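Local coordinates for xylanase and alpha-amylase inhibitor protein (Scadoxus multiflorus, PDB 3MU7), which is a plant TIM-barrel protein of glycosyl hydrolase family 18 that inhibits xylanase and alpha-amylase, at residues 219-222 against 227-230; 14-19 against 258-263. One frame throughout, in Å; residues are numbered along the deposited sequence.

Contact 1: residues 219-222 against 227-230; sequences AHPD and GYMP
Tyr228 lays one face of its ring against Pro221, and the two side chains run side by side in the same direction. Its CG stands anti to the backbone N (chi1 177°), which swings the ring over Pro221 and back towards Ala219. From the backbone outward, Tyr228 CB lies 4.0 Å from Pro221 CA, and CG sits next to the N and CA of the same proline. Tyr228 CD1 comes closest to the preceding peptide, 3.5 Å from His220 C, and CE1 continues past the backbone N and CA of His220. On the other flank, CD2 and CE2 pack on Pro221 CG and CD. The main contact is a CH-pi interaction: Pro221 CD is 3.7 Å from the centroid of the Tyr228 ring and only 5° off its normal. At the tip, Tyr228 OH meets a water at 2.6 Å, and this water donates a hydrogen bond to Ala219 O. His220 is turned away from the tyrosine; its ND1 accepts a nearly straight, in-plane bond from Asp222 N at 3.0 Å, which ties the turn around the proline together, while the proline CD rests over the rim of the imidazole. Shortened to an alanine here, the side chain would probably leave Pro221 CD without a ring face to rest on and the water on Ala219 O without its phenol partner. Both segments belong to the loop between strand 213-218 and helix 231-242, a beta-to-alpha connection of the TIM barrel, and the CH-pi contact joins two parts of this loop just before the helix. The chemistry is thus mainly dispersive, with direct contact through ring and aliphatic carbons and peptide atoms, and polar linkage left to water.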
loop_
_atom_site.group_PDB
_atom_site.type_symbol
_atom_site.label_atom_id
_atom_site.label_comp_id
_atom_site.label_asym_id
_atom_site.label_seq_id
_atom_site.Cartn_x
_atom_site.Cartn_y
_atom_site.Cartn_z
ATOM N N ALA A 219 13.270 3.045 1.087
ATOM C CA ALA A 219 14.257 2.009 0.798
ATOM C C ALA A 219 15.656 2.564 0.513
ATOM O O ALA A 219 16.622 1.801 0.462
ATOM C CB ALA A 219 13.780 1.121 -0.348
ATOM N N HIS A 220 15.761 3.879 0.346
ATOM C CA HIS A 220 17.012 4.541 -0.034
ATOM C C HIS A 220 16.859 6.004 0.359
ATOM O O HIS A 220 15.741 6.515 0.351
ATOM C CB HIS A 220 17.195 4.426 -1.555
ATOM C CG HIS A 220 18.521 4.906 -2.061
ATOM N ND1 HIS A 220 18.810 6.240 -2.251
ATOM C CD2 HIS A 220 19.619 4.221 -2.460
ATOM C CE1 HIS A 220 20.038 6.357 -2.726
ATOM N NE2 HIS A 220 20.551 5.147 -2.861
ATOM N N PRO A 221 17.974 6.698 0.687
ATOM C CA PRO A 221 17.876 8.131 1.012
ATOM C C PRO A 221 17.183 9.001 -0.050
ATOM O O PRO A 221 16.526 9.989 0.293
ATOM C CB PRO A 221 19.340 8.559 1.162
ATOM C CG PRO A 221 20.057 7.344 1.563
ATOM C CD PRO A 221 19.315 6.159 0.986
ATOM N N ASP A 222 17.326 8.633 -1.321
ATOM C CA ASP A 222 16.735 9.392 -2.419
ATOM C C ASP A 222 15.248 9.096 -2.612
ATOM O O ASP A 222 14.588 9.790 -3.372
ATOM C CB ASP A 222 17.453 9.079 -3.739
ATOM C CG ASP A 222 18.755 9.854 -3.925
ATOM O OD1 ASP A 222 18.857 11.026 -3.482
ATOM O OD2 ASP A 222 19.664 9.302 -4.590
ATOM N N GLY A 227 13.321 11.000 6.432
ATOM C CA GLY A 227 12.878 9.839 7.184
ATOM C C GLY A 227 13.625 8.550 6.914
ATOM O O GLY A 227 13.327 7.529 7.525
ATOM N N TYR A 228 14.615 8.554 6.018
ATOM C CA TYR A 228 15.377 7.334 5.770
ATOM C C TYR A 228 16.081 6.879 7.038
ATOM O O TYR A 228 16.698 7.639 7.690
ATOM C CB TYR A 228 16.427 7.529 4.650
ATOM C CG TYR A 228 17.270 6.312 4.435
ATOM C CD1 TYR A 228 16.753 5.198 3.776
ATOM C CD2 TYR A 228 18.565 6.233 4.940
ATOM C CE1 TYR A 228 17.499 4.064 3.598
ATOM C CE2 TYR A 228 19.316 5.095 4.750
ATOM C CZ TYR A 228 18.777 4.022 4.097
ATOM O OH TYR A 228 19.466 2.869 3.928
ATOM N N MET A 229 15.929 5.616 7.304
ATOM C CA MET A 229 16.534 4.956 8.419
ATOM C C MET A 229 17.220 3.700 7.939
ATOM O O MET A 229 16.642 2.849 7.371
ATOM C CB MET A 229 15.428 4.599 9.431
ATOM C CG MET A 229 15.965 4.054 10.754
ATOM S SD MET A 229 14.599 3.888 11.955
ATOM C CE MET A 229 15.527 3.606 13.512
ATOM N N PRO A 230 18.528 3.635 8.156
ATOM C CA PRO A 230 19.302 2.508 7.672
ATOM C C PRO A 230 18.794 1.144 8.180
ATOM O O PRO A 230 18.332 1.073 9.276
ATOM C CB PRO A 230 20.716 2.812 8.284
ATOM C CG PRO A 230 20.772 4.074 8.356
ATOM C CD PRO A 230 19.431 4.668 8.659
HETATM O O HOH W 1 19.347 1.859 1.578
HETATM O O HOH W 2 14.868 10.361 3.187
#

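Contact 2: residues 14-19 against 258-263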
loop_
_atom_site.group_PDB
_atom_site.type_symbol
_atom_site.label_atom_id
_atom_site.label_comp_id
_atom_site.label_asym_id
_atom_site.label_seq_id
_atom_site.Cartn_x
_atom_site.Cartn_y
_atom_site.Cartn_z
ATOM N N ASP A 14 11.561 2.161 -15.745
ATOM C CA ASP A 14 12.748 1.321 -15.866
ATOM C C ASP A 14 12.988 0.414 -14.673
ATOM O O ASP A 14 14.054 -0.186 -14.568
ATOM C CB ASP A 14 13.975 2.181 -16.138
ATOM C CG ASP A 14 13.814 3.005 -17.382
ATOM O OD1 ASP A 14 13.577 2.421 -18.454
ATOM O OD2 ASP A 14 13.872 4.240 -17.278
ATOM N N GLU A 15 12.006 0.284 -13.787
ATOM C CA GLU A 15 12.183 -0.542 -12.600
ATOM C C GLU A 15 12.190 -2.036 -12.926
ATOM O O GLU A 15 11.664 -2.479 -13.952
ATOM C CB GLU A 15 11.103 -0.241 -11.560
ATOM C CG GLU A 15 9.737 -0.808 -11.903
ATOM C CD GLU A 15 8.661 -0.269 -10.986
ATOM O OE1 GLU A 15 8.740 -0.533 -9.765
ATOM O OE2 GLU A 15 7.736 0.407 -11.486
ATOM N N ARG A 16 12.776 -2.801 -12.014
ATOM C CA ARG A 16 12.689 -4.256 -12.011
ATOM C C ARG A 16 11.227 -4.671 -12.218
ATOM O O ARG A 16 10.322 -4.128 -11.566
ATOM C CB ARG A 16 13.206 -4.765 -10.662
ATOM C CG ARG A 16 13.081 -6.269 -10.444
ATOM C CD ARG A 16 13.542 -6.689 -9.050
ATOM N NE ARG A 16 12.748 -6.035 -8.007
ATOM C CZ ARG A 16 13.082 -5.989 -6.721
ATOM N NH1 ARG A 16 14.198 -6.570 -6.286
ATOM N NH2 ARG A 16 12.299 -5.347 -5.869
ATOM N N SER A 17 10.993 -5.628 -13.114
ATOM C CA SER A 17 9.642 -6.033 -13.473
ATOM C C SER A 17 8.848 -6.533 -12.265
ATOM O O SER A 17 9.418 -6.935 -11.247
ATOM C CB SER A 17 9.674 -7.125 -14.538
ATOM O OG SER A 17 10.111 -8.337 -13.965
ATOM N N LEU A 18 7.530 -6.538 -12.402
ATOM C CA LEU A 18 6.676 -7.041 -11.341
ATOM C C LEU A 18 7.002 -8.503 -11.036
ATOM O O LEU A 18 7.163 -8.881 -9.874
ATOM C CB LEU A 18 5.207 -6.872 -11.715
ATOM C CG LEU A 18 4.193 -7.452 -10.724
ATOM C CD1 LEU A 18 4.393 -6.888 -9.331
ATOM C CD2 LEU A 18 2.791 -7.179 -11.199
ATOM N N GLU A 19 7.119 -9.328 -12.075
ATOM C CA GLU A 19 7.429 -10.741 -11.853
ATOM C C GLU A 19 8.798 -10.937 -11.183
ATOM O O GLU A 19 8.921 -11.763 -10.280
ATOM C CB GLU A 19 7.275 -11.573 -13.133
ATOM C CG GLU A 19 8.173 -11.142 -14.279
ATOM C CD GLU A 19 7.733 -11.665 -15.638
ATOM O OE1 GLU A 19 6.702 -12.368 -15.728
ATOM O OE2 GLU A 19 8.418 -11.338 -16.631
ATOM N N TRP A 258 13.638 1.637 -5.728
ATOM C CA TRP A 258 14.773 1.974 -4.875
ATOM C C TRP A 258 15.342 0.801 -4.093
ATOM O O TRP A 258 16.552 0.733 -3.870
ATOM C CB TRP A 258 14.436 3.150 -3.961
ATOM C CG TRP A 258 14.400 4.435 -4.724
ATOM C CD1 TRP A 258 13.298 5.160 -5.062
ATOM C CD2 TRP A 258 15.523 5.129 -5.274
ATOM N NE1 TRP A 258 13.664 6.275 -5.781
ATOM C CE2 TRP A 258 15.025 6.276 -5.928
ATOM C CE3 TRP A 258 16.905 4.889 -5.282
ATOM C CZ2 TRP A 258 15.860 7.191 -6.580
ATOM C CZ3 TRP A 258 17.735 5.796 -5.932
ATOM C CH2 TRP A 258 17.207 6.932 -6.574
ATOM N N ASP A 259 14.484 -0.129 -3.680
ATOM C CA ASP A 259 14.923 -1.336 -2.978
ATOM C C ASP A 259 15.820 -2.198 -3.872
ATOM O O ASP A 259 16.750 -2.848 -3.392
ATOM C CB ASP A 259 13.705 -2.129 -2.505
ATOM C CG ASP A 259 14.036 -3.140 -1.426
ATOM O OD1 ASP A 259 15.013 -2.957 -0.676
ATOM O OD2 ASP A 259 13.283 -4.118 -1.317
ATOM N N THR A 260 15.555 -2.192 -5.176
ATOM C CA THR A 260 16.407 -2.902 -6.133
ATOM C C THR A 260 17.836 -2.352 -6.087
ATOM O O THR A 260 18.794 -3.131 -6.103
ATOM C CB THR A 260 15.845 -2.787 -7.561
ATOM O OG1 THR A 260 14.520 -3.333 -7.608
ATOM C CG2 THR A 260 16.716 -3.523 -8.580
ATOM N N VAL A 261 17.952 -1.025 -6.024
ATOM C CA VAL A 261 19.227 -0.293 -5.946
ATOM C C VAL A 261 19.936 -0.539 -4.607
ATOM O O VAL A 261 21.125 -0.881 -4.554
ATOM C CB VAL A 261 18.988 1.253 -6.114
ATOM C CG1 VAL A 261 20.272 2.061 -5.892
ATOM C CG2 VAL A 261 18.360 1.577 -7.469
ATOM N N SER A 262 19.197 -0.362 -3.519
ATOM C CA SER A 262 19.789 -0.302 -2.189
ATOM C C SER A 262 19.964 -1.649 -1.514
ATOM O O SER A 262 20.762 -1.770 -0.592
ATOM C CB SER A 262 18.913 0.563 -1.299
ATOM O OG SER A 262 17.721 -0.139 -0.988
ATOM N N GLN A 263 19.233 -2.645 -1.937
ATOM C CA GLN A 263 19.129 -3.945 -1.288
ATOM C C GLN A 263 18.721 -3.882 0.183
ATOM O O GLN A 263 19.093 -4.700 0.948
ATOM C CB GLN A 263 20.425 -4.767 -1.494
ATOM C CG GLN A 263 20.658 -5.054 -2.936
ATOM C CD GLN A 263 21.718 -6.104 -3.145
ATOM O OE1 GLN A 263 21.656 -7.195 -2.657
ATOM N NE2 GLN A 263 22.664 -5.762 -3.890
HETATM O O HOH W 3 15.289 -5.610 -3.823
#
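Arg16 holds CG anti to its backbone nitrogen (chi1 175°), continues extended through chi2, and bends at chi3 (60°), which turns the guanidinium flat against Thr260. The threonine places OG1 beside its own backbone N and opposite the carbonyl carbon (chi1 -59°), and this sets Thr260 OG1 over the centre of one guanidinium face, 3.1 Å from Arg16 CZ. The guanidinium N-H groups point within their plane rather than up at the oxygen; although Arg16 NE is 3.3 Å from Thr260 OG1, the angle is too poor for a hydrogen bond. CB and CD of the arginine also approach the hydroxyl, Arg16 CB at 3.6 Å from Thr260 OG1. Both groups have polar partners at Ser256: Arg16 NH2 bonds to its OG, and Thr260 OG1 to its carbonyl oxygen. Within the TIM barrel, the contact joins the loop between strand 5-9 and helix 18-23 to the short helix 256-262 that follows strand 248-254, and those two strands are parallel neighbours in the sheet. Arg16 NH1 reaches this helix through a water at 2.9 Å, which gives a weak bond to Asp259 O. Tyr27 OH bonds to both Arg16 NH2 and Asp259 OD2. The charges themselves are near but not paired, Arg16 NH2 lying 4.8 Å from Asp259 OD2, a separation at which the carboxylate probably still favours the positive guanidinium.

How the contacts relate
The two contacts have centres about 15 Å apart and meet through helix 256-262, whose segment 258-263 in contact 2 packs on the 219-222 side of contact 1. Ser262 OG lies 2.7 Å from Ala219 O, a probable hydrogen bond, and Ala219 CB is 3.6 Å from Asp259 N. Trp258 lies against two residues of contact 1: its CE3 is 3.6 Å from His220 CG, and its CH2 touches Asp222 CB. In sequence, contact 1 is nested inside the long loop closed by contact 2. Bound PEG, probably from the crystallisation liquor, accompanies both: PEG O4 is hydrogen-bonded to Pro221 O, and PEG lies about 5 Å from the Pro221 side chain and about 7 Å from that of Thr260.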